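Local coordinates for IPT/TIG domain-containing protein BACOVA_02650 (Bacteroides ovatus, PDB 5E7G), which binds polysaccharide at the cell surface and probably captures xyloglucan before its transport into the periplasm for degradation, at residues Q374-E379 with G431-N436; N46-S51 with P77-E82; F222-R227 with T267-T272. One frame throughout, in Å; residues are numbered along the deposited sequence.

How the contacts relate
The three contacts come in series along an elongated chain, in the order contact 2, contact 3, contact 1. Contact 2, in the first IPT/TIG module, joins the turn between strands 42-45 and 48-50 to the loop before strand 82-86. Contact 3, in the third, joins the loop before strand 227-230 to the hairpin of strands 264-268 and 271-274. Their centres are about 53 Å apart. Contact 1 pairs strands 372-377 and 429-436, with its centre about 44 Å from that of contact 3 and about 83 Å from that of contact 2. No two touch. Contact 1 holds residues of the glycan pocket and so lies at the binding end of the chain, far from the first module.

Contact 1. Residues Q374-E379 with G431-N436; sequences QIAMCE and GVYATN. With XYS (alpha-D-xylopyranose), chain B.
Gln-374 and Tyr-433 form a hydrogen-bonded antiparallel pair, with Gln-374 N 2.7 Å from Tyr-433 O and Tyr-433 N 2.9 Å from Gln-374 O, both donors lying in the carbonyl planes. Ala-376 and Gly-431 form a second such pair two residues along, again bonded in each direction. Between the pairs, the CA-H of Val-432 points at Gln-374 O and that of Ile-375 at Gly-431 O. These are neighbouring strands of a five-stranded antiparallel sheet in the xyloglucan-binding domain. Apolar contacts divide by face: Ile-375 CG1 lies 4.4 Å from Val-432 CG2 on one, where Ile-375 also packs on Leu-358 and Phe-360, while Ala-376 CB approaches Tyr-433 CE1 obliquely at 4.2 Å on the face bearing Gln-374. Gly-431 leaves room there for Tyr-433 OH, which is bonded to His-429; a CB would clash with it. Two groups of this contact touch the xylose. Its C5 sits over one face of the Tyr-433 ring, toward the rim, 3.8 Å from CE2. Its O4 donates to Gln-374 OE1 across 3.0 Å, the Gln-374 chain reaching out extended with CG anti to the backbone N (chi1 175°). Trp-297, Tyr-330, Trp-331, Glu-379 and Phe-381 complete the pocket. Aromatic face and amide oxygen are thus consistent with recognition of a xylose branch through both C-H and hydroxyl groups.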
loop_
_atom_site.group_PDB
_atom_site.type_symbol
_atom_site.label_atom_id
_atom_site.label_comp_id
_atom_site.label_asym_id
_atom_site.label_seq_id
_atom_site.Cartn_x
_atom_site.Cartn_y
_atom_site.Cartn_z
ATOM N N GLN A 374 -32.738 -7.914 -14.066
ATOM C CA GLN A 374 -33.289 -6.678 -13.526
ATOM C C GLN A 374 -33.500 -6.817 -12.023
ATOM O O GLN A 374 -34.056 -7.812 -11.560
ATOM C CB GLN A 374 -34.612 -6.329 -14.207
ATOM C CG GLN A 374 -35.318 -5.104 -13.621
ATOM C CD GLN A 374 -36.688 -4.863 -14.225
ATOM O OE1 GLN A 374 -37.351 -5.790 -14.687
ATOM N NE2 GLN A 374 -37.121 -3.609 -14.218
ATOM N N ILE A 375 -33.064 -5.813 -11.271
ATOM C CA ILE A 375 -33.310 -5.756 -9.834
ATOM C C ILE A 375 -34.150 -4.524 -9.518
ATOM O O ILE A 375 -33.738 -3.396 -9.806
ATOM C CB ILE A 375 -32.003 -5.718 -9.029
ATOM C CG1 ILE A 375 -31.246 -7.049 -9.183
ATOM C CG2 ILE A 375 -32.299 -5.419 -7.544
ATOM C CD1 ILE A 375 -29.851 -7.037 -8.589
ATOM N N ALA A 376 -35.313 -4.750 -8.914
ATOM C CA ALA A 376 -36.272 -3.685 -8.628
ATOM C C ALA A 376 -36.724 -3.706 -7.170
ATOM O O ALA A 376 -36.843 -4.779 -6.567
ATOM C CB ALA A 376 -37.478 -3.811 -9.552
ATOM N N MET A 377 -36.972 -2.522 -6.613
ATOM C CA MET A 377 -37.475 -2.382 -5.249
ATOM C C MET A 377 -38.712 -1.476 -5.169
ATOM O O MET A 377 -38.813 -0.487 -5.899
ATOM C CB MET A 377 -36.384 -1.820 -4.342
ATOM C CG MET A 377 -35.260 -2.789 -4.050
ATOM S SD MET A 377 -33.936 -2.031 -3.097
ATOM C CE MET A 377 -32.818 -3.440 -2.943
ATOM N N CYS A 378 -39.642 -1.827 -4.283
ATOM C CA CYS A 378 -40.778 -0.966 -3.930
ATOM C C CYS A 378 -41.691 -0.646 -5.117
ATOM O O CYS A 378 -42.313 0.419 -5.166
ATOM C CB CYS A 378 -40.268 0.337 -3.308
ATOM S SG CYS A 378 -39.400 0.109 -1.747
ATOM N N GLU A 379 -41.744 -1.561 -6.080
ATOM C CA GLU A 379 -42.612 -1.420 -7.247
ATOM C C GLU A 379 -42.242 -0.206 -8.105
ATOM O O GLU A 379 -42.974 0.141 -9.031
ATOM C CB GLU A 379 -44.081 -1.318 -6.813
ATOM C CG GLU A 379 -44.636 -2.594 -6.180
ATOM C CD GLU A 379 -45.228 -3.561 -7.200
ATOM O OE1 GLU A 379 -45.404 -3.166 -8.373
ATOM O OE2 GLU A 379 -45.527 -4.720 -6.829
ATOM N N GLY A 431 -37.387 -7.554 -6.246
ATOM C CA GLY A 431 -37.641 -8.417 -7.378
ATOM C C GLY A 431 -36.402 -8.617 -8.218
ATOM O O GLY A 431 -35.651 -7.678 -8.470
ATOM N N VAL A 432 -36.189 -9.858 -8.634
ATOM C CA VAL A 432 -35.093 -10.215 -9.515
ATOM C C VAL A 432 -35.692 -10.867 -10.756
ATOM O O VAL A 432 -36.403 -11.862 -10.653
ATOM C CB VAL A 432 -34.093 -11.163 -8.816
ATOM C CG1 VAL A 432 -32.990 -11.589 -9.774
ATOM C CG2 VAL A 432 -33.507 -10.473 -7.583
ATOM N N TYR A 433 -35.418 -10.292 -11.921
ATOM C CA TYR A 433 -36.059 -10.725 -13.159
ATOM C C TYR A 433 -35.007 -11.050 -14.194
ATOM O O TYR A 433 -34.152 -10.217 -14.489
ATOM C CB TYR A 433 -37.008 -9.638 -13.696
ATOM C CG TYR A 433 -38.003 -9.135 -12.678
ATOM C CD1 TYR A 433 -37.652 -8.147 -11.761
ATOM C CD2 TYR A 433 -39.298 -9.643 -12.630
ATOM C CE1 TYR A 433 -38.562 -7.679 -10.824
ATOM C CE2 TYR A 433 -40.216 -9.181 -11.696
ATOM C CZ TYR A 433 -39.842 -8.198 -10.796
ATOM O OH TYR A 433 -40.743 -7.731 -9.859
ATOM N N ALA A 434 -35.072 -12.267 -14.732
ATOM C CA ALA A 434 -34.167 -12.706 -15.790
ATOM C C ALA A 434 -34.857 -12.653 -17.157
ATOM O O ALA A 434 -35.976 -13.141 -17.320
ATOM C CB ALA A 434 -33.667 -14.111 -15.508
ATOM N N THR A 435 -34.177 -12.066 -18.135
ATOM C CA THR A 435 -34.702 -11.952 -19.491
ATOM C C THR A 435 -33.570 -12.133 -20.491
ATOM O O THR A 435 -32.402 -12.127 -20.102
ATOM C CB THR A 435 -35.365 -10.584 -19.731
ATOM O OG1 THR A 435 -34.371 -9.560 -19.631
ATOM C CG2 THR A 435 -36.473 -10.329 -18.711
ATOM N N ASN A 436 -33.921 -12.285 -21.769
ATOM C CA ASN A 436 -32.935 -12.413 -22.843
ATOM C C ASN A 436 -33.263 -11.511 -24.042
ATOM O O ASN A 436 -33.947 -11.932 -24.974
ATOM C CB ASN A 436 -32.832 -13.873 -23.298
ATOM C CG ASN A 436 -31.679 -14.109 -24.261
ATOM O OD1 ASN A 436 -30.739 -13.317 -24.336
ATOM N ND2 ASN A 436 -31.745 -15.205 -25.000
HETATM C C1 XYS B . -43.701 -5.860 -14.283
HETATM C C2 XYS B . -43.332 -4.442 -14.626
HETATM C C3 XYS B . -42.085 -4.429 -15.442
HETATM C C4 XYS B . -40.988 -5.294 -14.899
HETATM C C5 XYS B . -41.419 -6.623 -14.267
HETATM O O2 XYS B . -44.410 -3.834 -15.365
HETATM O O3 XYS B . -41.577 -3.064 -15.528
HETATM O O4 XYS B . -40.090 -5.589 -15.978
HETATM O O5 XYS B . -42.659 -6.524 -13.475
#

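Contact 2. Residues N46-S51 with P77-E82; sequences NDQEVS and PELKGE
Asp-47 OD2 is gripped by two donors, the backbone N of Lys-80 at 2.8 Å and water 1 at 2.9 Å. The Lys-80 bond is straight at its hydrogen (170°) but meets the oxygen from above the carboxylate plane, 44° out of it. Water 1 also donates to Glu-78 O, tying the carboxylate to a second point of the 77-82 loop. Here the hairpin turn between strands 42-45 and 48-50 of the first IPT/TIG domain, an immunoglobulin-like fold, meets the loop leading into strand 82-86. Asn-46 and Asp-47, both in the left-handed backbone region, carry the turn, and Asp-47 CG beside its own N (chi1 -71°) brings the carboxylate to the loop. Gly-81 answers with an inverse gamma turn, closed by Glu-82 N on Lys-80 O. Glu-82 O takes two donors, Asn-46 N at 3.1 Å and water 2 at 2.8 Å. Leu-79 brings methyls against polar groups: CD2 lies 3.6 Å from Asn-46 O and CD1 3.7 Å from Gln-48 NE2, an amide whose main partner is Glu-71 O. With an alanine in place of Leu-79 both methyls go, and a gap beside the Asn-46 carbonyl and the Gln-48 amide would probably result. Lys-80 NZ folds back to a salt bridge with Glu-82 OE2 at 3.3 Å, weak as a hydrogen bond. Asp-47 OD1 stands 4.8 Å from that same Glu-82 OE2, and water 3 donates a hydrogen to each.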
loop_
_atom_site.group_PDB
_atom_site.type_symbol
_atom_site.label_atom_id
_atom_site.label_comp_id
_atom_site.label_asym_id
_atom_site.label_seq_id
_atom_site.Cartn_x
_atom_site.Cartn_y
_atom_site.Cartn_z
ATOM N N ASN A 46 42.240 19.570 -5.152
ATOM C CA ASN A 46 42.044 18.126 -5.174
ATOM C C ASN A 46 42.833 17.462 -6.307
ATOM O O ASN A 46 42.323 16.588 -7.011
ATOM C CB ASN A 46 40.551 17.794 -5.287
ATOM C CG ASN A 46 39.787 18.108 -4.016
ATOM O OD1 ASN A 46 40.381 18.426 -2.985
ATOM N ND2 ASN A 46 38.463 17.997 -4.074
ATOM N N ASP A 47 44.083 17.897 -6.468
ATOM C CA ASP A 47 45.002 17.349 -7.470
ATOM C C ASP A 47 44.491 17.555 -8.902
ATOM O O ASP A 47 44.932 16.874 -9.827
ATOM C CB ASP A 47 45.265 15.858 -7.197
ATOM C CG ASP A 47 46.130 15.626 -5.959
ATOM O OD1 ASP A 47 47.072 16.417 -5.723
ATOM O OD2 ASP A 47 45.868 14.654 -5.222
ATOM N N GLN A 48 43.586 18.514 -9.084
ATOM C CA GLN A 48 43.035 18.821 -10.402
ATOM C C GLN A 48 43.316 20.260 -10.808
ATOM O O GLN A 48 43.141 21.183 -10.020
ATOM C CB GLN A 48 41.526 18.593 -10.424
ATOM C CG GLN A 48 41.085 17.162 -10.251
ATOM C CD GLN A 48 39.628 17.076 -9.843
ATOM O OE1 GLN A 48 38.732 17.424 -10.608
ATOM N NE2 GLN A 48 39.388 16.635 -8.618
ATOM N N GLU A 49 43.729 20.443 -12.052
ATOM C CA GLU A 49 43.997 21.769 -12.567
ATOM C C GLU A 49 42.736 22.633 -12.483
ATOM O O GLU A 49 41.643 22.182 -12.819
ATOM C CB GLU A 49 44.491 21.679 -14.008
ATOM C CG GLU A 49 45.303 22.883 -14.449
ATOM C CD GLU A 49 45.897 22.696 -15.826
ATOM O OE1 GLU A 49 45.273 21.976 -16.645
ATOM O OE2 GLU A 49 46.986 23.261 -16.079
ATOM N N VAL A 50 42.900 23.866 -12.016
ATOM C CA VAL A 50 41.788 24.804 -11.870
ATOM C C VAL A 50 42.129 26.114 -12.555
ATOM O O VAL A 50 43.225 26.647 -12.383
ATOM C CB VAL A 50 41.462 25.060 -10.384
ATOM C CG1 VAL A 50 40.505 26.218 -10.228
ATOM C CG2 VAL A 50 40.879 23.806 -9.753
ATOM N N SER A 51 41.195 26.637 -13.339
ATOM C CA SER A 51 41.422 27.916 -13.998
ATOM C C SER A 51 41.308 29.059 -12.994
ATOM O O SER A 51 40.513 28.999 -12.057
ATOM C CB SER A 51 40.432 28.129 -15.142
ATOM O OG SER A 51 39.187 28.583 -14.648
ATOM N N PRO A 77 39.176 8.542 -3.030
ATOM C CA PRO A 77 40.104 8.699 -1.903
ATOM C C PRO A 77 41.557 8.932 -2.314
ATOM O O PRO A 77 42.374 9.258 -1.454
ATOM C CB PRO A 77 39.979 7.365 -1.169
ATOM C CG PRO A 77 39.686 6.387 -2.259
ATOM C CD PRO A 77 38.795 7.131 -3.227
ATOM N N GLU A 78 41.877 8.745 -3.591
ATOM C CA GLU A 78 43.238 8.971 -4.077
ATOM C C GLU A 78 43.586 10.465 -4.115
ATOM O O GLU A 78 44.760 10.836 -4.118
ATOM C CB GLU A 78 43.411 8.361 -5.473
ATOM C CG GLU A 78 43.380 6.833 -5.509
ATOM C CD GLU A 78 43.452 6.275 -6.933
ATOM O OE1 GLU A 78 43.511 7.083 -7.889
ATOM O OE2 GLU A 78 43.442 5.033 -7.097
ATOM N N LEU A 79 42.569 11.322 -4.138
ATOM C CA LEU A 79 42.788 12.764 -4.259
ATOM C C LEU A 79 43.202 13.383 -2.924
ATOM O O LEU A 79 42.608 13.092 -1.884
ATOM C CB LEU A 79 41.525 13.448 -4.786
ATOM C CG LEU A 79 40.945 12.889 -6.090
ATOM C CD1 LEU A 79 39.668 13.626 -6.457
ATOM C CD2 LEU A 79 41.955 12.965 -7.230
ATOM N N LYS A 80 44.234 14.222 -2.958
ATOM C CA LYS A 80 44.669 14.962 -1.776
ATOM C C LYS A 80 43.794 16.208 -1.609
ATOM O O LYS A 80 43.668 17.008 -2.532
ATOM C CB LYS A 80 46.149 15.342 -1.893
ATOM C CG LYS A 80 46.707 16.158 -0.723
ATOM C CD LYS A 80 47.702 15.374 0.126
ATOM C CE LYS A 80 49.024 15.070 -0.607
ATOM N NZ LYS A 80 49.834 16.291 -0.877
ATOM N N GLY A 81 43.188 16.361 -0.436
ATOM C CA GLY A 81 42.289 17.471 -0.173
ATOM C C GLY A 81 43.016 18.758 0.155
ATOM O O GLY A 81 43.011 19.211 1.302
ATOM N N GLU A 82 43.635 19.350 -0.861
ATOM C CA GLU A 82 44.397 20.580 -0.686
ATOM C C GLU A 82 44.301 21.455 -1.923
ATOM O O GLU A 82 44.035 20.973 -3.027
ATOM C CB GLU A 82 45.870 20.272 -0.388
ATOM C CG GLU A 82 46.687 19.863 -1.626
ATOM C CD GLU A 82 48.118 19.464 -1.301
ATOM O OE1 GLU A 82 48.477 19.447 -0.102
ATOM O OE2 GLU A 82 48.883 19.174 -2.255
HETATM O O HOH W 1 45.890 11.937 -6.159
HETATM O O HOH W 2 45.424 20.209 -5.381
HETATM O O HOH W 3 47.926 19.020 -4.997
#

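Contact 3. Residues F222-R227 with T267-T272; sequences FIEVSR and TAIGGT
The carbonyl of Thr-267 is met from above its plane, Ser-226 N standing 37° out of it at 3.1 Å from Thr-267 O. The CA-H of Val-225 turns to the same oxygen, and Val-225 CG1 lies 3.5 Å from it. The Ile-223 carbonyl is approached differently: Ile-269 N bonds to its oxygen nearly along the C=O axis, at 2.9 Å. The Glu-224 carboxylate is reached by a methyl, Ile-269 CD1, 3.8 Å from OE1, the two side chains running side by side in the same direction. Thr-267 N to Arg-227 O, at 2.8 Å, is the straightest of the three backbone bonds across the contact (175° at hydrogen), and belongs to their antiparallel hydrogen-bonded pair. The setting is the third IPT/TIG module, an immunoglobulin-like fold: the 222-226 loop enters strand 227-230 beside the hairpin of strands 264-268 and 271-274, whose type I turn runs from Ala-268 to Gly-271. Ile-223 CB meets Ile-269 CG2 at 3.7 Å, the side chains crossing; Ile-269 also touches Pro-113 and Asn-195. Ser-226 OG, set between its own N and carbonyl carbon (chi1 64°), comes to 3.3 Å from Thr-267 CG2. Thr-267 OG1 is hydrogen-bonded to Thr-272 OG1 across the hairpin. Of the Arg-227 side chain, CB is what meets Thr-267, CB beside CB, while the extended chain carries NE to a salt bridge with Asp-235.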
loop_
_atom_site.group_PDB
_atom_site.type_symbol
_atom_site.label_atom_id
_atom_site.label_comp_id
_atom_site.label_asym_id
_atom_site.label_seq_id
_atom_site.Cartn_x
_atom_site.Cartn_y
_atom_site.Cartn_z
ATOM N N PHE A 222 2.136 -9.205 4.969
ATOM C CA PHE A 222 1.600 -10.400 5.596
ATOM C C PHE A 222 2.749 -11.391 5.822
ATOM O O PHE A 222 2.866 -12.407 5.132
ATOM C CB PHE A 222 0.495 -11.015 4.735
ATOM C CG PHE A 222 -0.743 -10.162 4.617
ATOM C CD1 PHE A 222 -1.096 -9.270 5.613
ATOM C CD2 PHE A 222 -1.562 -10.264 3.505
ATOM C CE1 PHE A 222 -2.241 -8.489 5.502
ATOM C CE2 PHE A 222 -2.707 -9.487 3.387
ATOM C CZ PHE A 222 -3.045 -8.601 4.389
ATOM N N ILE A 223 3.588 -11.074 6.803
ATOM C CA ILE A 223 4.812 -11.816 7.063
ATOM C C ILE A 223 4.675 -12.615 8.353
ATOM O O ILE A 223 4.483 -12.041 9.430
ATOM C CB ILE A 223 6.024 -10.873 7.177
ATOM C CG1 ILE A 223 6.187 -10.047 5.897
ATOM C CG2 ILE A 223 7.294 -11.663 7.462
ATOM C CD1 ILE A 223 6.974 -8.756 6.107
ATOM N N GLU A 224 4.791 -13.933 8.232
ATOM C CA GLU A 224 4.657 -14.833 9.370
ATOM C C GLU A 224 3.344 -14.552 10.091
ATOM O O GLU A 224 3.316 -14.177 11.268
ATOM C CB GLU A 224 5.858 -14.698 10.314
ATOM C CG GLU A 224 7.159 -15.215 9.697
ATOM C CD GLU A 224 8.358 -15.149 10.645
ATOM O OE1 GLU A 224 8.163 -15.008 11.872
ATOM O OE2 GLU A 224 9.504 -15.238 10.153
ATOM N N VAL A 225 2.255 -14.712 9.351
ATOM C CA VAL A 225 0.919 -14.522 9.893
ATOM C C VAL A 225 0.691 -15.545 11.004
ATOM O O VAL A 225 0.752 -16.754 10.773
ATOM C CB VAL A 225 -0.158 -14.653 8.792
ATOM C CG1 VAL A 225 -1.548 -14.415 9.358
ATOM C CG2 VAL A 225 0.118 -13.669 7.663
ATOM N N SER A 226 0.452 -15.047 12.213
ATOM C CA SER A 226 0.291 -15.908 13.378
ATOM C C SER A 226 -1.156 -15.962 13.860
ATOM O O SER A 226 -1.506 -16.832 14.651
ATOM C CB SER A 226 1.193 -15.431 14.514
ATOM O OG SER A 226 0.818 -14.137 14.946
ATOM N N ARG A 227 -1.998 -15.041 13.394
ATOM C CA ARG A 227 -3.406 -15.061 13.787
ATOM C C ARG A 227 -4.331 -14.366 12.786
ATOM O O ARG A 227 -4.026 -13.289 12.265
ATOM C CB ARG A 227 -3.580 -14.415 15.163
ATOM C CG ARG A 227 -4.941 -14.670 15.781
ATOM C CD ARG A 227 -5.107 -13.938 17.108
ATOM N NE ARG A 227 -6.332 -14.348 17.792
ATOM C CZ ARG A 227 -6.719 -13.897 18.982
ATOM N NH1 ARG A 227 -5.979 -13.009 19.637
ATOM N NH2 ARG A 227 -7.848 -14.338 19.520
ATOM N N THR A 267 -2.876 -10.690 12.427
ATOM C CA THR A 267 -1.633 -10.485 13.151
ATOM C C THR A 267 -0.479 -11.028 12.324
ATOM O O THR A 267 -0.539 -12.146 11.815
ATOM C CB THR A 267 -1.668 -11.158 14.514
ATOM O OG1 THR A 267 -2.667 -10.521 15.319
ATOM C CG2 THR A 267 -0.308 -11.054 15.213
ATOM N N ALA A 268 0.549 -10.200 12.170
ATOM C CA ALA A 268 1.769 -10.574 11.461
ATOM C C ALA A 268 2.970 -10.130 12.286
ATOM O O ALA A 268 2.812 -9.636 13.407
ATOM C CB ALA A 268 1.804 -9.951 10.064
ATOM N N ILE A 269 4.168 -10.303 11.743
ATOM C CA ILE A 269 5.366 -9.954 12.490
ATOM C C ILE A 269 5.364 -8.465 12.842
ATOM O O ILE A 269 5.843 -8.069 13.904
ATOM C CB ILE A 269 6.639 -10.325 11.697
ATOM C CG1 ILE A 269 7.864 -10.320 12.613
ATOM C CG2 ILE A 269 6.839 -9.410 10.511
ATOM C CD1 ILE A 269 8.007 -11.592 13.456
ATOM N N GLY A 270 4.779 -7.653 11.967
ATOM C CA GLY A 270 4.825 -6.208 12.110
ATOM C C GLY A 270 3.728 -5.626 12.983
ATOM O O GLY A 270 3.699 -4.417 13.222
ATOM N N GLY A 271 2.819 -6.478 13.452
ATOM C CA GLY A 271 1.736 -6.043 14.318
ATOM C C GLY A 271 0.399 -6.622 13.898
ATOM O O GLY A 271 0.337 -7.604 13.152
ATOM N N THR A 272 -0.673 -6.003 14.378
ATOM C CA THR A 272 -2.030 -6.443 14.072
ATOM C C THR A 272 -2.810 -5.342 13.355
ATOM O O THR A 272 -2.634 -4.160 13.646
ATOM C CB THR A 272 -2.778 -6.860 15.349
ATOM O OG1 THR A 272 -2.059 -7.923 15.994
ATOM C CG2 THR A 272 -4.194 -7.334 15.026
#